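Local coordinates for uncharacterized protein (Streptococcus mutans, PDB 3L7Y), which is probably a magnesium-dependent phosphatase of the haloacid dehalogenase-like hydrolase superfamily, though its physiological substrate is unknown, at residues 40-44 with 45-49; 266-269 with 270-274; 121-124 with 125-129; 65-69 with 70-74. All coordinates share one frame; numbering follows the deposited sequence.

Interaction 1. Residues 40-44 with 45-49; sequences IATDM and DGTFL. With MG (magnesium ion), chain B.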
# COMPACT_ATOMS: atom_id res chain seq x y z
N ILE A 40 -7.70 12.26 -6.62
CA ILE A 40 -6.26 12.15 -6.78
C ILE A 40 -5.79 11.12 -5.76
O ILE A 40 -6.03 11.26 -4.56
CB ILE A 40 -5.57 13.48 -6.49
CG1 ILE A 40 -6.04 14.58 -7.45
CG2 ILE A 40 -4.03 13.32 -6.55
CD1 ILE A 40 -5.40 15.92 -7.20
N ALA A 41 -5.12 10.08 -6.24
CA ALA A 41 -4.69 8.98 -5.37
C ALA A 41 -3.20 8.82 -5.48
O ALA A 41 -2.66 8.79 -6.58
CB ALA A 41 -5.40 7.68 -5.79
N THR A 42 -2.52 8.73 -4.36
CA THR A 42 -1.08 8.55 -4.43
C THR A 42 -0.54 7.45 -3.54
O THR A 42 -0.92 7.31 -2.37
CB THR A 42 -0.34 9.83 -4.09
OG1 THR A 42 1.06 9.65 -4.35
CG2 THR A 42 -0.53 10.18 -2.63
N ASP A 43 0.39 6.69 -4.10
CA ASP A 43 1.23 5.83 -3.29
C ASP A 43 2.07 6.70 -2.34
O ASP A 43 2.22 7.91 -2.59
CB ASP A 43 2.13 5.01 -4.20
CG ASP A 43 3.04 4.11 -3.43
OD1 ASP A 43 2.63 3.63 -2.36
OD2 ASP A 43 4.18 3.91 -3.90
N MET A 44 2.60 6.11 -1.27
CA MET A 44 3.39 6.87 -0.29
C MET A 44 4.91 6.69 -0.43
O MET A 44 5.60 7.55 -0.99
CB MET A 44 2.94 6.52 1.14
CG MET A 44 1.60 7.12 1.50
SD MET A 44 1.71 8.92 1.57
CE MET A 44 2.63 9.11 3.11
N ASP A 45 5.42 5.58 0.09
CA ASP A 45 6.84 5.25 -0.01
C ASP A 45 7.30 5.21 -1.46
O ASP A 45 6.74 4.45 -2.25
CB ASP A 45 7.11 3.88 0.64
CG ASP A 45 6.73 3.84 2.12
OD1 ASP A 45 7.11 4.77 2.87
OD2 ASP A 45 6.04 2.89 2.53
N GLY A 46 8.30 6.01 -1.82
CA GLY A 46 8.87 6.00 -3.16
C GLY A 46 8.13 6.87 -4.15
O GLY A 46 8.53 6.99 -5.31
N THR A 47 7.05 7.50 -3.69
CA THR A 47 6.16 8.27 -4.53
C THR A 47 5.86 9.63 -3.89
O THR A 47 6.56 10.60 -4.15
CB THR A 47 4.85 7.50 -4.83
OG1 THR A 47 5.16 6.23 -5.42
CG2 THR A 47 3.96 8.29 -5.79
N PHE A 48 4.83 9.70 -3.04
CA PHE A 48 4.53 10.93 -2.30
C PHE A 48 5.71 11.26 -1.39
O PHE A 48 6.13 12.41 -1.29
CB PHE A 48 3.25 10.78 -1.48
CG PHE A 48 2.78 12.06 -0.79
CD1 PHE A 48 2.02 13.01 -1.48
CD2 PHE A 48 3.04 12.28 0.56
CE1 PHE A 48 1.57 14.17 -0.84
CE2 PHE A 48 2.59 13.43 1.22
CZ PHE A 48 1.85 14.39 0.51
N LEU A 49 6.26 10.23 -0.74
CA LEU A 49 7.37 10.42 0.19
C LEU A 49 8.70 10.43 -0.55
O LEU A 49 8.91 9.67 -1.50
CB LEU A 49 7.38 9.33 1.26
CG LEU A 49 6.13 9.29 2.14
CD1 LEU A 49 6.19 8.13 3.13
CD2 LEU A 49 5.94 10.65 2.85
MG MG B . 6.06 2.48 -3.29
O HOH W 1 5.08 1.84 -1.00
O HOH W 2 6.81 0.12 -2.98
O HOH W 3 4.29 1.00 -4.16
O HOH W 4 8.49 2.05 -3.47
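Asp-43 and Asp-45 meet at the magnesium ion, one through a carboxylate oxygen and the other through its backbone carbonyl. Asp-43 OD2 lies 2.4 Å from the metal, and Asp-45 O lies 2.3 Å from it. Four waters and Asp-252 complete the shell, and the two oxygens of the loop come close to each other because they share the cation. Asp-43 OD2 is gripped a second time: Thr-47 OG1 donates to it at 2.9 Å, arriving on the anti side and 29° out of the carboxylate plane. With Asp-43 CG anti to the backbone N (chi1 179°), the carboxylate reaches both partners, while OD1 forms a salt bridge with Lys-229; three partners thus fix its rotation. The run Asp-Met-Asp-Gly-Thr after strand 39-42 is the DxDGT signature, motif I, of the haloacid dehalogenase-like fold, and the wider pi-type turn at 45-48, which overlaps the signature, is consistent with the squiggle of that family. Two carbonyls hold this turn. Asp-43 O takes Thr-42 OG1 at 2.7 Å, in the carbonyl plane and on a lone pair, and Phe-48 N at 3.2 Å from above that plane. Met-44 O accepts from Leu-49 N at 2.8 Å and also from Thr-47 N, the two donors coming from opposite faces. Farther out, Met-44 bends at both chi2 and chi3, bringing SD 3.8 Å from Phe-48 CD2 in an oblique Met-aromatic contact and CE 3.6 Å from Leu-49 CG. The carboxylate of Asp-45 turns to Asn-80, and Val-292 of helix 291-301 covers Thr-47 and Phe-48.

Interaction 2. Residues 266-269 with 270-274; sequences SYAM and ANAPK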
# COMPACT_ATOMS: atom_id res chain seq x y z
N SER A 266 -2.75 8.50 -15.07
CA SER A 266 -1.85 7.64 -14.31
C SER A 266 -0.40 8.08 -14.49
O SER A 266 0.09 8.21 -15.64
CB SER A 266 -2.03 6.19 -14.75
OG SER A 266 -2.13 6.12 -16.16
N TYR A 267 0.26 8.31 -13.36
CA TYR A 267 1.62 8.83 -13.33
C TYR A 267 2.57 7.84 -12.68
O TYR A 267 2.40 7.52 -11.51
CB TYR A 267 1.67 10.16 -12.56
CG TYR A 267 1.05 11.33 -13.31
CD1 TYR A 267 1.83 12.16 -14.11
CD2 TYR A 267 -0.31 11.56 -13.25
CE1 TYR A 267 1.26 13.23 -14.81
CE2 TYR A 267 -0.89 12.61 -13.95
CZ TYR A 267 -0.10 13.44 -14.73
OH TYR A 267 -0.69 14.48 -15.42
N ALA A 268 3.57 7.36 -13.43
CA ALA A 268 4.70 6.65 -12.82
C ALA A 268 5.77 7.66 -12.45
O ALA A 268 6.09 8.54 -13.24
CB ALA A 268 5.27 5.61 -13.78
N MET A 269 6.33 7.52 -11.25
CA MET A 269 7.42 8.39 -10.83
C MET A 269 8.64 8.14 -11.70
O MET A 269 8.86 7.02 -12.17
CB MET A 269 7.75 8.15 -9.35
CG MET A 269 6.55 8.25 -8.42
SD MET A 269 5.72 9.86 -8.55
CE MET A 269 6.99 10.97 -7.94
N ALA A 270 9.44 9.18 -11.94
CA ALA A 270 10.68 9.03 -12.70
C ALA A 270 11.56 7.91 -12.15
O ALA A 270 12.32 7.30 -12.90
CB ALA A 270 11.46 10.34 -12.73
N ASN A 271 11.46 7.65 -10.84
CA ASN A 271 12.27 6.61 -10.18
C ASN A 271 11.68 5.20 -10.23
O ASN A 271 12.31 4.26 -9.77
CB ASN A 271 12.57 6.98 -8.72
CG ASN A 271 11.34 7.42 -7.96
OD1 ASN A 271 10.84 8.52 -8.17
ND2 ASN A 271 10.84 6.55 -7.08
N ALA A 272 10.49 5.05 -10.79
CA ALA A 272 9.87 3.74 -10.86
C ALA A 272 10.60 2.86 -11.88
O ALA A 272 11.29 3.37 -12.76
CB ALA A 272 8.38 3.87 -11.21
N PRO A 273 10.48 1.53 -11.74
CA PRO A 273 11.09 0.57 -12.66
C PRO A 273 10.29 0.48 -13.94
O PRO A 273 9.12 0.86 -13.95
CB PRO A 273 10.98 -0.78 -11.93
CG PRO A 273 10.27 -0.50 -10.62
CD PRO A 273 9.69 0.87 -10.68
N LYS A 274 10.92 -0.04 -14.99
CA LYS A 274 10.32 -0.10 -16.32
C LYS A 274 8.90 -0.66 -16.34
O LYS A 274 8.03 -0.11 -17.02
CB LYS A 274 11.20 -0.92 -17.26
CG LYS A 274 12.67 -0.52 -17.22
CD LYS A 274 12.84 0.99 -17.20
CE LYS A 274 12.72 1.60 -18.59
NZ LYS A 274 13.92 1.30 -19.44
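A type I beta turn from Met-269 to Ala-272 carries the chain off the end of strand 265-268 toward helix 274-279. Its closing bond runs from Ala-272 N to Met-269 O at 2.9 Å and is nearly straight at hydrogen (164°), although the donor stands well above the carbonyl plane. The methyl of Ala-272 leans on the same carbonyl, with CB 3.3 Å from Met-269 O. Just before the turn, Ala-268 CB makes only a loose apolar contact with Ala-272 CB at 4.4 Å. Asn-271 brings its amide back over the first arm: a chi1 of 49° sets CG between the backbone N and the carbonyl carbon, and OD1 comes 3.3 Å from Met-269 CB. That approach is packing; the polar ends are satisfied by Asn-287 N at OD1 and by Gly-46 O, to which ND2 donates. Both ends of the amide are therefore engaged, which fixes its rotation. Met-269, bent at chi2 and chi3, directs its chain away from the turn, toward Thr-47 and Val-292. Pro-273 occupies the N-cap position of the next helix, and the nearest side-chain atom of Asn-271 is about 7 Å from the magnesium ion, close to its ligand Asp-252. The whole is a type I turn linking strand to helix beside the metal site, with a Met-Ala-Asn-Ala sequence consistent with that of Cof-type members of the haloacid dehalogenase-like fold.

Interaction 3. Residues 121-124 with 125-129; sequences EDIA and SIIYF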
# COMPACT_ATOMS: atom_id res chain seq x y z
N GLU A 121 -7.91 -19.67 9.11
CA GLU A 121 -7.52 -20.97 8.54
C GLU A 121 -6.58 -20.78 7.35
O GLU A 121 -5.66 -21.55 7.14
CB GLU A 121 -8.76 -21.75 8.10
CG GLU A 121 -9.72 -20.96 7.19
CD GLU A 121 -10.82 -20.19 7.94
OE1 GLU A 121 -10.58 -19.66 9.05
OE2 GLU A 121 -11.95 -20.10 7.39
N ASP A 122 -6.83 -19.74 6.55
CA ASP A 122 -6.00 -19.47 5.37
C ASP A 122 -4.62 -18.97 5.77
O ASP A 122 -3.59 -19.42 5.25
CB ASP A 122 -6.70 -18.46 4.46
CG ASP A 122 -7.91 -19.05 3.78
OD1 ASP A 122 -7.92 -20.27 3.58
OD2 ASP A 122 -8.86 -18.30 3.45
N ILE A 123 -4.62 -18.02 6.69
CA ILE A 123 -3.39 -17.51 7.27
C ILE A 123 -2.54 -18.65 7.85
O ILE A 123 -1.34 -18.72 7.62
CB ILE A 123 -3.71 -16.50 8.37
CG1 ILE A 123 -4.55 -15.35 7.81
CG2 ILE A 123 -2.44 -15.98 9.03
CD1 ILE A 123 -4.93 -14.33 8.85
N ALA A 124 -3.15 -19.53 8.62
CA ALA A 124 -2.40 -20.59 9.26
C ALA A 124 -1.83 -21.48 8.17
O ALA A 124 -0.70 -21.96 8.26
CB ALA A 124 -3.30 -21.40 10.20
N SER A 125 -2.61 -21.68 7.12
CA SER A 125 -2.18 -22.59 6.07
C SER A 125 -1.05 -22.03 5.18
O SER A 125 -0.10 -22.74 4.87
CB SER A 125 -3.38 -23.09 5.26
OG SER A 125 -2.96 -23.55 3.99
N ILE A 126 -1.13 -20.76 4.78
CA ILE A 126 -0.05 -20.16 3.97
C ILE A 126 1.22 -20.01 4.82
O ILE A 126 2.32 -20.11 4.31
CB ILE A 126 -0.43 -18.78 3.39
CG1 ILE A 126 0.57 -18.37 2.28
CG2 ILE A 126 -0.42 -17.73 4.48
CD1 ILE A 126 0.49 -19.20 1.05
N ILE A 127 1.05 -19.79 6.12
CA ILE A 127 2.19 -19.71 7.04
C ILE A 127 2.93 -21.04 7.12
O ILE A 127 4.18 -21.08 7.06
CB ILE A 127 1.77 -19.27 8.46
CG1 ILE A 127 1.47 -17.77 8.49
CG2 ILE A 127 2.85 -19.61 9.48
CD1 ILE A 127 1.02 -17.26 9.85
N TYR A 128 2.16 -22.12 7.26
CA TYR A 128 2.75 -23.45 7.36
C TYR A 128 3.52 -23.76 6.08
O TYR A 128 4.61 -24.32 6.09
CB TYR A 128 1.67 -24.50 7.59
CG TYR A 128 2.21 -25.91 7.63
CD1 TYR A 128 2.69 -26.45 8.81
CD2 TYR A 128 2.25 -26.68 6.48
CE1 TYR A 128 3.20 -27.74 8.85
CE2 TYR A 128 2.76 -27.97 6.51
CZ TYR A 128 3.23 -28.49 7.69
OH TYR A 128 3.73 -29.77 7.72
N PHE A 129 2.93 -23.36 4.96
CA PHE A 129 3.54 -23.58 3.67
C PHE A 129 4.86 -22.81 3.51
O PHE A 129 5.86 -23.37 3.08
CB PHE A 129 2.55 -23.18 2.58
CG PHE A 129 3.13 -23.22 1.22
CD1 PHE A 129 3.42 -24.43 0.62
CD2 PHE A 129 3.39 -22.04 0.53
CE1 PHE A 129 3.97 -24.47 -0.66
CE2 PHE A 129 3.92 -22.07 -0.74
CZ PHE A 129 4.22 -23.29 -1.34
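Ile-123 and Ile-127 take nearly the same shape, each placing CG1 opposite the carbonyl carbon and beside the backbone N (chi1 -58° in Ile-123). The two branched chains therefore lie side by side and point the same way, one helical turn apart, and Ile-123 CG2 meets Ile-127 CD1 at 3.8 Å. The second isoleucine also packs over backbone: Ile-127 CG1 lies 3.1 Å from Ile-123 O, a close approach, while its own N donates to that oxygen at 3.0 Å. Ile-126 adds a further methyl, CG2 resting 3.4 Å from Ile-123 O. Behind these chains runs the regular i to i+4 bonding of an alpha helix. Ile-126 N reaches Asp-122 O at 2.8 Å in a nearly straight bond (168°), while Ser-125 N to Glu-121 O is 3.1 Å and less straight (141°), and Tyr-128 N to Ala-124 O is 3.0 Å. The helix, residues 120-133, packs on the six-stranded mixed sheet, separate from the sheet that bears the metal; the two together are consistent with the cap domain of Cof-type relatives. Ile-123, Ile-126 and Ile-127 all touch Leu-185 of strand 182-188, so these residues, three and four apart, form the buried stripe of an amphipathic helix. Ile-126 and Asp-122 also reach Leu-210 of strand 210-214, and Asp-122 OD2 forms a salt bridge with Arg-209. Farther along, the Phe-129 ring stacks on Tyr-204.

Interaction 4. Residues 65-69 with 70-74; sequences KQLQE and RDIRF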
# COMPACT_ATOMS: atom_id res chain seq x y z
N LYS A 65 -5.75 22.68 0.54
CA LYS A 65 -6.78 23.71 0.64
C LYS A 65 -7.39 23.95 -0.73
O LYS A 65 -8.60 24.14 -0.87
CB LYS A 65 -6.19 25.00 1.19
CG LYS A 65 -6.88 26.27 0.70
N GLN A 66 -6.56 23.94 -1.74
CA GLN A 66 -7.06 24.13 -3.07
C GLN A 66 -7.92 23.00 -3.55
O GLN A 66 -8.97 23.23 -4.07
CB GLN A 66 -5.92 24.37 -3.99
CG GLN A 66 -5.27 25.60 -3.60
CD GLN A 66 -4.82 26.28 -4.76
OE1 GLN A 66 -3.63 26.43 -4.97
NE2 GLN A 66 -5.77 26.67 -5.60
N LEU A 67 -7.49 21.78 -3.30
CA LEU A 67 -8.25 20.63 -3.74
C LEU A 67 -9.63 20.67 -3.09
O LEU A 67 -10.64 20.45 -3.73
CB LEU A 67 -7.53 19.32 -3.38
CG LEU A 67 -6.15 19.10 -4.00
CD1 LEU A 67 -5.57 17.80 -3.48
CD2 LEU A 67 -6.20 19.11 -5.55
N GLN A 68 -9.65 20.97 -1.80
CA GLN A 68 -10.90 20.97 -1.05
C GLN A 68 -11.89 22.00 -1.58
O GLN A 68 -13.06 21.68 -1.80
CB GLN A 68 -10.63 21.16 0.44
CG GLN A 68 -9.94 19.97 1.07
CD GLN A 68 -9.59 20.19 2.52
OE1 GLN A 68 -8.89 21.14 2.87
NE2 GLN A 68 -10.07 19.30 3.39
N GLU A 69 -11.42 23.22 -1.81
CA GLU A 69 -12.34 24.25 -2.28
C GLU A 69 -12.83 23.98 -3.70
O GLU A 69 -13.75 24.62 -4.17
CB GLU A 69 -11.75 25.66 -2.13
CG GLU A 69 -10.47 25.93 -2.88
CD GLU A 69 -9.92 27.33 -2.62
OE1 GLU A 69 -8.93 27.71 -3.27
OE2 GLU A 69 -10.49 28.04 -1.77
N ARG A 70 -12.22 23.02 -4.37
CA ARG A 70 -12.69 22.55 -5.66
C ARG A 70 -13.41 21.20 -5.61
O ARG A 70 -13.70 20.65 -6.58
CB ARG A 70 -11.53 22.39 -6.58
CG ARG A 70 -11.23 23.59 -7.24
CD ARG A 70 -10.00 23.49 -7.90
NE ARG A 70 -9.52 24.81 -7.92
CZ ARG A 70 -8.78 25.36 -8.86
NH1 ARG A 70 -8.36 24.65 -9.91
NH2 ARG A 70 -8.46 26.63 -8.71
N ASP A 71 -13.67 20.73 -4.43
CA ASP A 71 -14.18 19.43 -4.23
C ASP A 71 -13.40 18.34 -4.93
O ASP A 71 -13.95 17.47 -5.51
CB ASP A 71 -15.65 19.34 -4.56
CG ASP A 71 -16.30 18.18 -3.87
OD1 ASP A 71 -15.75 17.72 -2.90
OD2 ASP A 71 -17.29 17.66 -4.31
N ILE A 72 -12.09 18.38 -4.85
CA ILE A 72 -11.31 17.32 -5.41
C ILE A 72 -10.84 16.39 -4.29
O ILE A 72 -10.24 16.83 -3.37
CB ILE A 72 -10.14 17.85 -6.20
CG1 ILE A 72 -10.62 18.56 -7.45
CG2 ILE A 72 -9.20 16.75 -6.57
CD1 ILE A 72 -9.59 19.33 -8.07
N ARG A 73 -11.15 15.11 -4.39
CA ARG A 73 -10.84 14.19 -3.30
C ARG A 73 -9.38 13.73 -3.31
O ARG A 73 -8.80 13.51 -4.37
CB ARG A 73 -11.76 12.97 -3.37
CG ARG A 73 -12.91 13.00 -2.38
CD ARG A 73 -14.19 13.53 -2.97
NE ARG A 73 -15.37 12.89 -2.37
CZ ARG A 73 -16.62 13.17 -2.69
NH1 ARG A 73 -16.89 14.10 -3.60
NH2 ARG A 73 -17.62 12.53 -2.09
N PHE A 74 -8.78 13.60 -2.13
CA PHE A 74 -7.39 13.17 -2.05
C PHE A 74 -7.28 11.86 -1.29
O PHE A 74 -7.74 11.74 -0.15
CB PHE A 74 -6.49 14.25 -1.41
CG PHE A 74 -5.02 13.92 -1.50
CD1 PHE A 74 -4.27 14.30 -2.60
CD2 PHE A 74 -4.39 13.21 -0.48
CE1 PHE A 74 -2.92 13.99 -2.68
CE2 PHE A 74 -3.03 12.90 -0.55
CZ PHE A 74 -2.30 13.28 -1.65
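Leu-67 spreads its two methyls over the chain that returns into strand 73-77: CD1 lies 3.8 Å from Phe-74 CD1, approaching the ring obliquely, and CD2 lies 4.0 Å from Ile-72 CG2. Phe-74 comes to this place with CG opposite its backbone N (chi1 -171°). The chain can turn back so sharply because helix 57-69 ends in a Schellman motif. Ile-72 N donates to Leu-67 O at 2.8 Å in an almost straight bond (171°), and Asp-71 N donates to Gln-68 O at 2.9 Å. Asp-71 is the C-prime residue, and its positive phi (51°) is the left-handed conformation that such a terminus needs. Arg-70 N, just before it, is shared weakly between Gln-66 O at 3.3 Å and Leu-67 O at 3.1 Å. The long chain of Arg-70, extended from CG to NE, runs alongside Gln-66 in the same direction; the amide and guanidinium planes stand almost perpendicular, with Gln-66 NE2 still 4.1 Å from Arg-70 NH2. From the turn, Asp-71 makes only a long salt bridge with Arg-73, while the guanidinium of Arg-73 makes a cation-pi contact with Trp-240. Helix 57-69 links the neighbouring parallel strands 39-42 and 73-77 in a beta-alpha-beta crossover, Leu-67 touching Ile-40 of strand 39-42 and also Ile-296 and Leu-300 of helix 291-301, with Phe-74 edge-to-face against Phe-60.

Overall arrangement
From the N terminus the contacts follow in series, interaction 1, 4, 3 and 2; none nests within or crosses another, and each is local: interactions 1, 4 and 2 bend the chain, while interaction 3 lies within one helix. Interactions 1 and 4 sit at the two ends of one crossover: Ile-40 N bonds Arg-73 O at 2.8 Å, joining strands 39-42 and 73-77, and Thr-42 packs on Phe-74. Interaction 3 is remote, its centre about 31 Å from that of interaction 1, on the other side of the chain's centre and against the second sheet. The chain then returns to the first sheet, where 266-269 meets 45-49 as Met-269 SD packs 3.6 Å from Thr-47 CG2.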